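PDB 3MCH: molybdopterin biosynthesis enzyme, MoaB from Thermus thermophilus, which probably acts in molybdenum cofactor biosynthesis as a trimeric MogA/MoaB-family protein whose fold is expected to bind molybdopterin. Local coordinates for residues I6-D11 with Y40-D45; L65-G70 with L124-P129; R79-T84 with L112-A117; R90-L95 with A117-R122. One frame throughout, in Å; residues are numbered along the deposited sequence.

Interaction 1. Residues I6-D11 with Y40-D45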
loop_
_atom_site.group_PDB
_atom_site.type_symbol
_atom_site.label_atom_id
_atom_site.label_comp_id
_atom_site.label_asym_id
_atom_site.label_seq_id
_atom_site.Cartn_x
_atom_site.Cartn_y
_atom_site.Cartn_z
ATOM N N ILE B 6 -14.215 -19.246 -6.816
ATOM C CA ILE B 6 -12.778 -19.368 -7.044
ATOM C C ILE B 6 -12.548 -19.264 -8.548
ATOM O O ILE B 6 -13.068 -20.068 -9.317
ATOM C CB ILE B 6 -12.238 -20.728 -6.512
ATOM C CG1 ILE B 6 -12.465 -20.817 -5.000
ATOM C CG2 ILE B 6 -10.746 -20.866 -6.824
ATOM C CD1 ILE B 6 -11.839 -19.705 -4.113
ATOM N N LEU B 7 -11.785 -18.256 -8.961
ATOM C CA LEU B 7 -11.501 -18.042 -10.375
ATOM C C LEU B 7 -10.027 -18.245 -10.687
ATOM O O LEU B 7 -9.183 -17.466 -10.253
ATOM C CB LEU B 7 -11.911 -16.627 -10.785
ATOM C CG LEU B 7 -11.690 -16.263 -12.258
ATOM C CD1 LEU B 7 -12.517 -17.188 -13.140
ATOM C CD2 LEU B 7 -12.080 -14.813 -12.492
ATOM N N THR B 8 -9.719 -19.293 -11.446
ATOM C CA THR B 8 -8.339 -19.579 -11.814
ATOM C C THR B 8 -8.017 -18.924 -13.154
ATOM O O THR B 8 -8.550 -19.307 -14.198
ATOM C CB THR B 8 -8.089 -21.098 -11.888
ATOM O OG1 THR B 8 -8.246 -21.661 -10.578
ATOM C CG2 THR B 8 -6.674 -21.392 -12.382
ATOM N N VAL B 9 -7.145 -17.922 -13.102
ATOM C CA VAL B 9 -6.740 -17.165 -14.278
ATOM C C VAL B 9 -5.440 -17.602 -14.943
ATOM O O VAL B 9 -4.360 -17.453 -14.367
ATOM C CB VAL B 9 -6.518 -15.672 -13.917
ATOM C CG1 VAL B 9 -6.177 -14.874 -15.172
ATOM C CG2 VAL B 9 -7.761 -15.106 -13.245
ATOM N N SER B 10 -5.557 -18.142 -16.156
ATOM C CA SER B 10 -4.407 -18.594 -16.939
ATOM C C SER B 10 -4.897 -19.070 -18.300
ATOM O O SER B 10 -6.039 -19.505 -18.437
ATOM C CB SER B 10 -3.636 -19.640 -16.135
ATOM O OG SER B 10 -2.645 -20.248 -16.957
ATOM N N ASP B 11 -4.027 -18.998 -19.304
ATOM C CA ASP B 11 -4.379 -19.450 -20.644
ATOM C C ASP B 11 -4.051 -20.942 -20.615
ATOM O O ASP B 11 -4.633 -21.730 -21.360
ATOM C CB ASP B 11 -3.555 -18.752 -21.733
ATOM C CG ASP B 11 -3.823 -17.264 -21.812
ATOM O OD1 ASP B 11 -5.004 -16.861 -21.774
ATOM O OD2 ASP B 11 -2.847 -16.495 -21.930
ATOM N N TYR B 40 -16.787 -22.116 -9.323
ATOM C CA TYR B 40 -15.410 -22.348 -9.722
ATOM C C TYR B 40 -15.333 -22.324 -11.242
ATOM O O TYR B 40 -16.055 -23.060 -11.924
ATOM C CB TYR B 40 -14.898 -23.697 -9.207
ATOM C CG TYR B 40 -13.652 -24.169 -9.933
ATOM C CD1 TYR B 40 -12.486 -23.401 -9.932
ATOM C CD2 TYR B 40 -13.653 -25.364 -10.658
ATOM C CE1 TYR B 40 -11.351 -23.808 -10.640
ATOM C CE2 TYR B 40 -12.525 -25.778 -11.365
ATOM C CZ TYR B 40 -11.381 -24.995 -11.352
ATOM O OH TYR B 40 -10.272 -25.392 -12.066
ATOM N N GLU B 41 -14.465 -21.470 -11.771
ATOM C CA GLU B 41 -14.287 -21.356 -13.212
ATOM C C GLU B 41 -12.831 -21.091 -13.572
ATOM O O GLU B 41 -12.048 -20.594 -12.754
ATOM C CB GLU B 41 -15.157 -20.219 -13.779
ATOM C CG GLU B 41 -16.636 -20.561 -13.997
ATOM C CD GLU B 41 -17.433 -19.389 -14.576
ATOM O OE1 GLU B 41 -16.972 -18.784 -15.568
ATOM O OE2 GLU B 41 -18.525 -19.074 -14.049
ATOM N N LEU B 42 -12.474 -21.455 -14.799
ATOM C CA LEU B 42 -11.139 -21.221 -15.337
ATOM C C LEU B 42 -11.376 -20.108 -16.343
ATOM O O LEU B 42 -12.407 -20.095 -17.017
ATOM C CB LEU B 42 -10.621 -22.448 -16.087
ATOM C CG LEU B 42 -10.301 -23.723 -15.308
ATOM C CD1 LEU B 42 -10.199 -24.894 -16.275
ATOM C CD2 LEU B 42 -9.006 -23.544 -14.546
ATOM N N VAL B 43 -10.440 -19.174 -16.445
ATOM C CA VAL B 43 -10.590 -18.084 -17.397
ATOM C C VAL B 43 -9.224 -17.775 -17.998
ATOM O O VAL B 43 -8.201 -17.885 -17.322
ATOM C CB VAL B 43 -11.173 -16.822 -16.711
ATOM C CG1 VAL B 43 -10.136 -16.195 -15.786
ATOM C CG2 VAL B 43 -11.635 -15.825 -17.757
ATOM N N PRO B 44 -9.187 -17.410 -19.292
ATOM C CA PRO B 44 -7.921 -17.093 -19.959
ATOM C C PRO B 44 -7.282 -15.820 -19.402
ATOM O O PRO B 44 -7.914 -15.079 -18.647
ATOM C CB PRO B 44 -8.336 -16.919 -21.423
ATOM C CG PRO B 44 -9.579 -17.752 -21.542
ATOM C CD PRO B 44 -10.295 -17.437 -20.261
ATOM N N ASP B 45 -6.030 -15.578 -19.778
ATOM C CA ASP B 45 -5.307 -14.385 -19.346
ATOM C C ASP B 45 -5.761 -13.297 -20.305
ATOM O O ASP B 45 -4.957 -12.749 -21.057
ATOM C CB ASP B 45 -3.798 -14.573 -19.513
ATOM C CG ASP B 45 -3.168 -15.292 -18.345
ATOM O OD1 ASP B 45 -3.267 -14.777 -17.212
ATOM O OD2 ASP B 45 -2.574 -16.368 -18.556
#
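Leu7 and Val9 pack against Val43 on one face of two neighbouring parallel strands, 6-9 and 40-43, and this is the close-packed part of the contact. Val43 CG1 lies 3.6 Å from Val9 CG2 and 3.7 Å from Leu7 CD1; with chi1 at 71° it sits between its own backbone N and carbonyl carbon, from where it reaches both partners. Helix 47-60 covers this face, Ile50 meeting Val9 and Trp57 meeting Leu7. The other face is more polar and less buried. There Leu42 CD2 lies 3.7 Å from Thr8 CB, and Thr8 OG1 sits in the ring plane at the edge of Tyr40; Thr8 OG1 and Tyr40 OH are both hydrogen-bonded to Asp20. Four backbone bonds, from Glu41 N to Ile6 O at one end to Ser10 N to Val43 O at the other, join the strands of this beta-alpha-beta unit. Past the strand ends, Asp45 N donates to Asp11 OD1 at 2.6 Å, meeting it 52° out of the carboxylate plane, while Asp11 N makes a weak bond of 3.1 Å to Asp45 OD2. An alanine at Asp11 would probably leave Asp45 N without this acceptor and let the turn after strand 40-43 shift. The two carboxylates stand nearly perpendicular, with Asp11 OD2 and Asp45 OD2 3.4 Å apart; their mutual repulsion is probably eased by Arg77, which forms a salt bridge with Asp11.

Interaction 2. Residues L65-G70 with L124-P129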
loop_
_atom_site.group_PDB
_atom_site.type_symbol
_atom_site.label_atom_id
_atom_site.label_comp_id
_atom_site.label_asym_id
_atom_site.label_seq_id
_atom_site.Cartn_x
_atom_site.Cartn_y
_atom_site.Cartn_z
ATOM N N LEU B 65 -17.647 -13.505 -1.674
ATOM C CA LEU B 65 -16.200 -13.456 -1.819
ATOM C C LEU B 65 -15.753 -14.055 -3.137
ATOM O O LEU B 65 -16.228 -15.116 -3.539
ATOM C CB LEU B 65 -15.529 -14.239 -0.681
ATOM C CG LEU B 65 -14.005 -14.374 -0.744
ATOM C CD1 LEU B 65 -13.350 -13.029 -0.440
ATOM C CD2 LEU B 65 -13.532 -15.424 0.261
ATOM N N ILE B 66 -14.849 -13.366 -3.819
ATOM C CA ILE B 66 -14.300 -13.899 -5.051
ATOM C C ILE B 66 -12.796 -13.969 -4.873
ATOM O O ILE B 66 -12.142 -12.957 -4.620
ATOM C CB ILE B 66 -14.600 -13.023 -6.280
ATOM C CG1 ILE B 66 -16.101 -13.005 -6.556
ATOM C CG2 ILE B 66 -13.830 -13.563 -7.496
ATOM C CD1 ILE B 66 -16.564 -11.920 -7.524
ATOM N N LEU B 67 -12.262 -15.181 -4.966
ATOM C CA LEU B 67 -10.835 -15.402 -4.853
ATOM C C LEU B 67 -10.306 -15.785 -6.227
ATOM O O LEU B 67 -10.574 -16.888 -6.715
ATOM C CB LEU B 67 -10.538 -16.531 -3.854
ATOM C CG LEU B 67 -10.997 -16.296 -2.410
ATOM C CD1 LEU B 67 -10.776 -17.554 -1.572
ATOM C CD2 LEU B 67 -10.227 -15.121 -1.810
ATOM N N THR B 68 -9.598 -14.864 -6.872
ATOM C CA THR B 68 -9.006 -15.179 -8.165
ATOM C C THR B 68 -7.610 -15.655 -7.796
ATOM O O THR B 68 -7.108 -15.335 -6.716
ATOM C CB THR B 68 -8.868 -13.941 -9.098
ATOM O OG1 THR B 68 -7.854 -13.057 -8.595
ATOM C CG2 THR B 68 -10.189 -13.195 -9.213
ATOM N N ASN B 69 -6.989 -16.442 -8.664
ATOM C CA ASN B 69 -5.634 -16.884 -8.407
ATOM C C ASN B 69 -4.891 -16.873 -9.735
ATOM O O ASN B 69 -5.438 -17.285 -10.761
ATOM C CB ASN B 69 -5.607 -18.277 -7.754
ATOM C CG ASN B 69 -6.038 -19.387 -8.698
ATOM O OD1 ASN B 69 -5.279 -19.809 -9.569
ATOM N ND2 ASN B 69 -7.266 -19.862 -8.525
ATOM N N GLY B 70 -3.666 -16.354 -9.712
ATOM C CA GLY B 70 -2.849 -16.275 -10.916
ATOM C C GLY B 70 -2.890 -14.942 -11.648
ATOM O O GLY B 70 -3.815 -14.148 -11.467
ATOM N N LEU B 124 -16.532 -8.978 -1.990
ATOM C CA LEU B 124 -15.124 -8.731 -1.704
ATOM C C LEU B 124 -14.328 -9.568 -2.691
ATOM O O LEU B 124 -14.600 -10.756 -2.854
ATOM C CB LEU B 124 -14.788 -9.153 -0.269
ATOM C CG LEU B 124 -13.348 -8.963 0.207
ATOM C CD1 LEU B 124 -12.974 -7.483 0.207
ATOM C CD2 LEU B 124 -13.219 -9.548 1.610
ATOM N N ILE B 125 -13.350 -8.945 -3.343
ATOM C CA ILE B 125 -12.530 -9.624 -4.336
ATOM C C ILE B 125 -11.052 -9.533 -3.981
ATOM O O ILE B 125 -10.528 -8.441 -3.742
ATOM C CB ILE B 125 -12.743 -9.002 -5.747
ATOM C CG1 ILE B 125 -14.236 -8.982 -6.078
ATOM C CG2 ILE B 125 -11.975 -9.790 -6.799
ATOM C CD1 ILE B 125 -14.968 -7.784 -5.531
ATOM N N LEU B 126 -10.393 -10.690 -3.929
ATOM C CA LEU B 126 -8.964 -10.750 -3.631
ATOM C C LEU B 126 -8.227 -11.476 -4.752
ATOM O O LEU B 126 -8.688 -12.521 -5.218
ATOM C CB LEU B 126 -8.704 -11.508 -2.321
ATOM C CG LEU B 126 -8.831 -10.771 -0.983
ATOM C CD1 LEU B 126 -10.237 -10.252 -0.784
ATOM C CD2 LEU B 126 -8.446 -11.732 0.132
ATOM N N ASN B 127 -7.093 -10.918 -5.176
ATOM C CA ASN B 127 -6.245 -11.522 -6.211
ATOM C C ASN B 127 -5.129 -12.307 -5.522
ATOM O O ASN B 127 -4.170 -11.707 -5.027
ATOM C CB ASN B 127 -5.536 -10.464 -7.067
ATOM C CG ASN B 127 -6.474 -9.646 -7.928
ATOM O OD1 ASN B 127 -6.132 -8.527 -8.307
ATOM N ND2 ASN B 127 -7.633 -10.199 -8.269
ATOM N N LEU B 128 -5.238 -13.632 -5.497
ATOM C CA LEU B 128 -4.206 -14.482 -4.902
ATOM C C LEU B 128 -3.190 -14.881 -5.978
ATOM O O LEU B 128 -3.505 -14.881 -7.170
ATOM C CB LEU B 128 -4.832 -15.765 -4.347
ATOM C CG LEU B 128 -5.846 -15.681 -3.208
ATOM C CD1 LEU B 128 -6.556 -17.019 -3.070
ATOM C CD2 LEU B 128 -5.128 -15.318 -1.917
ATOM N N PRO B 129 -1.956 -15.217 -5.571
ATOM C CA PRO B 129 -0.928 -15.628 -6.534
ATOM C C PRO B 129 -1.390 -16.918 -7.220
ATOM O O PRO B 129 -2.339 -17.558 -6.760
ATOM C CB PRO B 129 0.299 -15.846 -5.654
ATOM C CG PRO B 129 0.091 -14.867 -4.552
ATOM C CD PRO B 129 -1.370 -15.046 -4.233
HETATM O O HOH W 1 -5.249 -13.587 -8.962
#
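Thr68 OG1 and Asn127 ND2 meet at 2.9 Å where two parallel strands near the centre of the chain end side by side. The amide donates, with the hydroxyl oxygen 27° out of its plane. With chi1 at 70°, OG1 is directed across to Asn127, and it also donates to a water 2.7 Å away. That water in turn gives hydrogen bonds to Leu128 O and Gly70 O, so through this water the one buried hydroxyl is linked to the ends of both strands. Gly70 N closes the pairing with a 2.9 Å bond to Leu128 O. A valine in place of Thr68 would remove the hydroxyl and would probably leave the Asn127 amide and the water each short of a partner. Behind this polar end runs the parallel ladder of strands 65-69 and 124-128, part of the central sheet of the alpha/beta fold, with backbone bonds such as Leu126 N to Ile66 O. Towards its start the side chains are apolar: Leu65 CD1 rests 4.0 Å from Leu124 CD2 on one face, and Ile66 CD1 lies 4.0 Å from Ile125 CG1 on the other. Helices 21-30 and 132-142 pack over the leucine face. Farther out, Asn127 ND2 also donates to Thr84 OG1, and Asn127 OD1 accepts from Val116 N, fixing the rotation of the amide that meets Thr68. On the leucine face Asn69 ND2 reaches back to Thr8 in strand 2-9.

Interaction 3. Residues R79-T84 with L112-A117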
loop_
_atom_site.group_PDB
_atom_site.type_symbol
_atom_site.label_atom_id
_atom_site.label_comp_id
_atom_site.label_asym_id
_atom_site.label_seq_id
_atom_site.Cartn_x
_atom_site.Cartn_y
_atom_site.Cartn_z
ATOM N N ARG B 79 -2.095 -9.700 -16.040
ATOM C CA ARG B 79 -2.871 -8.472 -15.931
ATOM C C ARG B 79 -4.116 -8.617 -15.063
ATOM O O ARG B 79 -5.045 -7.810 -15.150
ATOM C CB ARG B 79 -3.257 -7.977 -17.328
ATOM C CG ARG B 79 -2.063 -7.499 -18.144
ATOM C CD ARG B 79 -2.455 -7.089 -19.559
ATOM N NE ARG B 79 -2.792 -8.239 -20.391
ATOM C CZ ARG B 79 -3.075 -8.171 -21.689
ATOM N NH1 ARG B 79 -3.066 -7.000 -22.316
ATOM N NH2 ARG B 79 -3.361 -9.275 -22.364
ATOM N N THR B 80 -4.132 -9.640 -14.216
ATOM C CA THR B 80 -5.276 -9.864 -13.339
ATOM C C THR B 80 -5.529 -8.671 -12.419
ATOM O O THR B 80 -6.677 -8.302 -12.182
ATOM C CB THR B 80 -5.082 -11.139 -12.490
ATOM O OG1 THR B 80 -4.965 -12.270 -13.362
ATOM C CG2 THR B 80 -6.277 -11.358 -11.559
ATOM N N PRO B 81 -4.459 -8.050 -11.884
ATOM C CA PRO B 81 -4.668 -6.897 -10.999
ATOM C C PRO B 81 -5.312 -5.726 -11.731
ATOM O O PRO B 81 -6.244 -5.107 -11.225
ATOM C CB PRO B 81 -3.255 -6.567 -10.515
ATOM C CG PRO B 81 -2.578 -7.895 -10.534
ATOM C CD PRO B 81 -3.045 -8.461 -11.865
ATOM N N GLU B 82 -4.807 -5.423 -12.925
ATOM C CA GLU B 82 -5.356 -4.326 -13.716
ATOM C C GLU B 82 -6.813 -4.580 -14.067
ATOM O O GLU B 82 -7.650 -3.688 -13.954
ATOM C CB GLU B 82 -4.556 -4.129 -15.010
ATOM C CG GLU B 82 -3.158 -3.572 -14.810
ATOM C CD GLU B 82 -2.098 -4.652 -14.718
ATOM O OE1 GLU B 82 -2.254 -5.580 -13.898
ATOM O OE2 GLU B 82 -1.105 -4.568 -15.471
ATOM N N ALA B 83 -7.113 -5.797 -14.498
ATOM C CA ALA B 83 -8.479 -6.147 -14.870
ATOM C C ALA B 83 -9.414 -6.012 -13.676
ATOM O O ALA B 83 -10.544 -5.539 -13.802
ATOM C CB ALA B 83 -8.527 -7.569 -15.416
ATOM N N THR B 84 -8.929 -6.422 -12.510
ATOM C CA THR B 84 -9.720 -6.359 -11.292
ATOM C C THR B 84 -9.951 -4.932 -10.808
ATOM O O THR B 84 -11.084 -4.552 -10.512
ATOM C CB THR B 84 -9.046 -7.165 -10.159
ATOM O OG1 THR B 84 -8.881 -8.523 -10.575
ATOM C CG2 THR B 84 -9.898 -7.124 -8.895
ATOM N N LEU B 112 6.423 -9.918 -4.463
ATOM C CA LEU B 112 6.328 -9.532 -5.866
ATOM C C LEU B 112 4.924 -9.580 -6.459
ATOM O O LEU B 112 4.718 -9.169 -7.600
ATOM C CB LEU B 112 7.272 -10.392 -6.711
ATOM C CG LEU B 112 8.757 -10.254 -6.364
ATOM C CD1 LEU B 112 9.574 -11.117 -7.305
ATOM C CD2 LEU B 112 9.187 -8.798 -6.475
ATOM N N SER B 113 3.959 -10.078 -5.692
ATOM C CA SER B 113 2.588 -10.150 -6.181
ATOM C C SER B 113 1.965 -8.764 -6.276
ATOM O O SER B 113 2.032 -7.981 -5.332
ATOM C CB SER B 113 1.735 -11.019 -5.254
ATOM O OG SER B 113 0.411 -11.097 -5.736
ATOM N N ARG B 114 1.349 -8.475 -7.418
ATOM C CA ARG B 114 0.703 -7.194 -7.642
ATOM C C ARG B 114 -0.799 -7.331 -7.417
ATOM O O ARG B 114 -1.568 -6.432 -7.744
ATOM C CB ARG B 114 0.969 -6.716 -9.073
ATOM C CG ARG B 114 2.445 -6.644 -9.437
ATOM C CD ARG B 114 2.635 -6.137 -10.863
ATOM N NE ARG B 114 2.013 -4.831 -11.045
ATOM C CZ ARG B 114 0.823 -4.630 -11.603
ATOM N NH1 ARG B 114 0.109 -5.655 -12.050
ATOM N NH2 ARG B 114 0.340 -3.399 -11.699
ATOM N N GLY B 115 -1.214 -8.462 -6.860
ATOM C CA GLY B 115 -2.629 -8.678 -6.626
ATOM C C GLY B 115 -3.257 -7.591 -5.780
ATOM O O GLY B 115 -2.636 -7.098 -4.833
ATOM N N VAL B 116 -4.476 -7.192 -6.134
ATOM C CA VAL B 116 -5.187 -6.173 -5.373
ATOM C C VAL B 116 -6.333 -6.818 -4.600
ATOM O O VAL B 116 -6.601 -8.020 -4.734
ATOM C CB VAL B 116 -5.770 -5.057 -6.288
ATOM C CG1 VAL B 116 -4.649 -4.388 -7.074
ATOM C CG2 VAL B 116 -6.810 -5.634 -7.238
ATOM N N ALA B 117 -6.988 -6.016 -3.770
ATOM C CA ALA B 117 -8.132 -6.460 -2.990
ATOM C C ALA B 117 -9.103 -5.294 -2.976
ATOM O O ALA B 117 -8.690 -4.139 -2.858
ATOM C CB ALA B 117 -7.708 -6.812 -1.566
#
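The first turn of helix 80-85 packs against the loop that leads into strand 117-120, with Pro81 of the helix lying against Arg114, Gly115 and Val116 of the loop. The proline ring presses on the backbone: its CB lies 3.2 Å and its CG 3.3 Å from Arg114 O. Beside it, Arg114 NH1 forms a salt bridge with Glu82 OE1 at 3.0 Å. The acceptor lies in the guanidinium plane, at its edge, but NH1 approaches from above the carboxylate plane, the two planes being 69° apart. Bends in both chains, at chi2 of Glu82 (94°) and chi3 of Arg114 (57°), bring the groups together. The arginine has a second hold, since its NE bonds Glu91 O of the second subunit, so the intrachain pair also borders the subunit interface. On the other side of the proline, Val116 CG2 lies 3.8 Å from Thr84 CG2, the two side chains running in opposite directions. Thr84 OG1 bonds Thr80 O at 2.7 Å, one turn back within the helix. In the loop, Gly115 N donates to Ser113 OG in an ST turn. Asn127 of strand 123-128 bonds both Val116 and Thr84, while helix 47-60 meets helix 80-85 through Ile50, Lys51 and Leu54.

Interaction 4. Residues R90-L95 with A117-R122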
loop_
_atom_site.group_PDB
_atom_site.type_symbol
_atom_site.label_atom_id
_atom_site.label_comp_id
_atom_site.label_asym_id
_atom_site.label_seq_id
_atom_site.Cartn_x
_atom_site.Cartn_y
_atom_site.Cartn_z
ATOM N N ARG B 90 -14.012 0.347 -4.674
ATOM C CA ARG B 90 -13.008 0.822 -3.725
ATOM C C ARG B 90 -12.058 -0.321 -3.395
ATOM O O ARG B 90 -12.414 -1.490 -3.528
ATOM C CB ARG B 90 -13.672 1.349 -2.447
ATOM C CG ARG B 90 -14.508 0.338 -1.679
ATOM C CD ARG B 90 -15.195 1.002 -0.489
ATOM N NE ARG B 90 -16.036 0.078 0.274
ATOM C CZ ARG B 90 -17.179 -0.443 -0.165
ATOM N NH1 ARG B 90 -17.633 -0.136 -1.377
ATOM N NH2 ARG B 90 -17.875 -1.270 0.610
ATOM N N GLU B 91 -10.846 0.016 -2.975
ATOM C CA GLU B 91 -9.863 -1.007 -2.650
ATOM C C GLU B 91 -9.636 -1.186 -1.155
ATOM O O GLU B 91 -9.993 -0.325 -0.351
ATOM C CB GLU B 91 -8.537 -0.692 -3.340
ATOM C CG GLU B 91 -8.585 -0.912 -4.840
ATOM C CD GLU B 91 -7.266 -0.629 -5.517
ATOM O OE1 GLU B 91 -6.216 -1.073 -5.000
ATOM O OE2 GLU B 91 -7.280 0.025 -6.581
ATOM N N VAL B 92 -9.057 -2.327 -0.794
ATOM C CA VAL B 92 -8.745 -2.630 0.602
ATOM C C VAL B 92 -7.263 -2.994 0.604
ATOM O O VAL B 92 -6.892 -4.165 0.694
ATOM C CB VAL B 92 -9.581 -3.822 1.130
ATOM C CG1 VAL B 92 -9.315 -4.024 2.622
ATOM C CG2 VAL B 92 -11.066 -3.568 0.895
ATOM N N PRO B 93 -6.393 -1.979 0.505
ATOM C CA PRO B 93 -4.948 -2.196 0.483
ATOM C C PRO B 93 -4.410 -3.097 1.584
ATOM O O PRO B 93 -3.461 -3.841 1.355
ATOM C CB PRO B 93 -4.380 -0.778 0.543
ATOM C CG PRO B 93 -5.446 0.001 1.237
ATOM C CD PRO B 93 -6.705 -0.541 0.608
ATOM N N GLY B 94 -5.010 -3.021 2.767
ATOM C CA GLY B 94 -4.556 -3.847 3.875
ATOM C C GLY B 94 -4.571 -5.328 3.557
ATOM O O GLY B 94 -3.715 -6.082 4.036
ATOM N N LEU B 95 -5.539 -5.762 2.755
ATOM C CA LEU B 95 -5.616 -7.179 2.403
ATOM C C LEU B 95 -4.571 -7.526 1.347
ATOM O O LEU B 95 -4.026 -8.629 1.343
ATOM C CB LEU B 95 -7.029 -7.529 1.915
ATOM C CG LEU B 95 -8.093 -7.509 3.018
ATOM C CD1 LEU B 95 -9.481 -7.781 2.434
ATOM C CD2 LEU B 95 -7.738 -8.566 4.065
ATOM N N ALA B 117 -6.988 -6.016 -3.770
ATOM C CA ALA B 117 -8.132 -6.460 -2.990
ATOM C C ALA B 117 -9.103 -5.294 -2.976
ATOM O O ALA B 117 -8.690 -4.139 -2.858
ATOM C CB ALA B 117 -7.708 -6.812 -1.566
ATOM N N GLY B 118 -10.388 -5.584 -3.109
ATOM C CA GLY B 118 -11.357 -4.512 -3.097
ATOM C C GLY B 118 -12.784 -4.992 -3.064
ATOM O O GLY B 118 -13.058 -6.190 -2.971
ATOM N N VAL B 119 -13.703 -4.040 -3.153
ATOM C CA VAL B 119 -15.120 -4.350 -3.123
ATOM C C VAL B 119 -15.831 -3.828 -4.363
ATOM O O VAL B 119 -15.522 -2.747 -4.859
ATOM C CB VAL B 119 -15.793 -3.711 -1.881
ATOM C CG1 VAL B 119 -17.307 -3.924 -1.914
ATOM C CG2 VAL B 119 -15.189 -4.306 -0.608
ATOM N N ARG B 120 -16.757 -4.630 -4.873
ATOM C CA ARG B 120 -17.596 -4.241 -5.999
ATOM C C ARG B 120 -18.991 -4.603 -5.503
ATOM O O ARG B 120 -19.271 -5.773 -5.216
ATOM C CB ARG B 120 -17.276 -5.023 -7.277
ATOM C CG ARG B 120 -18.124 -4.550 -8.463
ATOM C CD ARG B 120 -17.991 -5.432 -9.696
ATOM N NE ARG B 120 -19.005 -5.097 -10.696
ATOM C CZ ARG B 120 -18.975 -4.020 -11.479
ATOM N NH1 ARG B 120 -17.970 -3.157 -11.398
ATOM N NH2 ARG B 120 -19.962 -3.801 -12.342
ATOM N N GLY B 121 -19.859 -3.604 -5.375
ATOM C CA GLY B 121 -21.197 -3.865 -4.875
ATOM C C GLY B 121 -21.101 -4.403 -3.458
ATOM O O GLY B 121 -20.642 -3.705 -2.558
ATOM N N ARG B 122 -21.529 -5.645 -3.255
ATOM C CA ARG B 122 -21.454 -6.270 -1.942
ATOM C C ARG B 122 -20.607 -7.530 -2.032
ATOM O O ARG B 122 -20.885 -8.528 -1.369
ATOM C CB ARG B 122 -22.852 -6.606 -1.428
ATOM C CG ARG B 122 -23.570 -5.415 -0.798
ATOM C CD ARG B 122 -25.033 -5.730 -0.573
ATOM N NE ARG B 122 -25.761 -5.765 -1.838
ATOM C CZ ARG B 122 -26.683 -6.670 -2.148
ATOM N NH1 ARG B 122 -27.293 -6.616 -3.324
ATOM N NH2 ARG B 122 -26.983 -7.635 -1.288
HETATM O O HOH W 2 -20.460 -3.276 0.156
HETATM O O HOH W 3 -19.700 -1.191 -2.792
HETATM O O HOH W 4 -5.623 -3.351 -3.178
#
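Arg90 reaches over Val119 where the short strand 90-91 pairs antiparallel with strand 117-120, at the edge of the sheet within this chain. From CB, which points to the same face of the sheet as the Val119 side chain, the chain turns at chi1 of 60°, placing CG between the backbone N and the carbonyl carbon. It then runs extended through CD to NE, alongside the valine. At the tip the guanidinium lies flat over Val119: CZ is 3.9 Å from Val119 CB, which sits above the centre of the plane, and NH2 is 3.7 Å from Val119 CG1. At the edge of the group, NH1 donates to a water at 2.7 Å that gives a bond to Gly121 O, and NH2 makes a weak bond to a second water held by the same carbonyl. Leu74 O of the third subunit is a further, weak partner of NH2. The backbone beneath is joined by Val119 N to Arg90 O at 2.9 Å and Val92 N to Ala117 O at 2.8 Å. Between these bonds Glu91 and Gly118 form a non-hydrogen-bonded pair with their CA atoms only 3.8 Å apart; a side chain at Gly118 would collide with Arg90 O. Ala117 CB fits against Leu95 CB at 3.6 Å, while Glu91 holds a water that also receives Ala117 N, and forms a salt bridge with Arg85. Arg90 combines an apolar contact over one guanidinium face with polar bonds at the edge, which probably lets the charge stay hydrated there while the flat face rests on a valine beside a neighbouring subunit.

In the fold
Interactions 1, 2 and 4 are all strand pairings in one mixed sheet. Interaction 2 lies at the centre of the chain and is almost wholly buried; interaction 4 is also buried, though off-centre, while interactions 1 and 3 are partly buried. Interactions 1 and 4 sit on opposite sides of the centre, about 20 Å apart between centres. The first two are parallel and touch through backbone bonds between strands 2-9 and 65-69; interaction 4 is antiparallel and is linked to interaction 2 through Gly118 and Ile125. Interaction 3 joins a helix to a loop, and shares Ala117 with interaction 4. Apolar packing dominates the centre; paired carboxylates mark interaction 1, and arginines at subunit boundaries mark interactions 3 and 4.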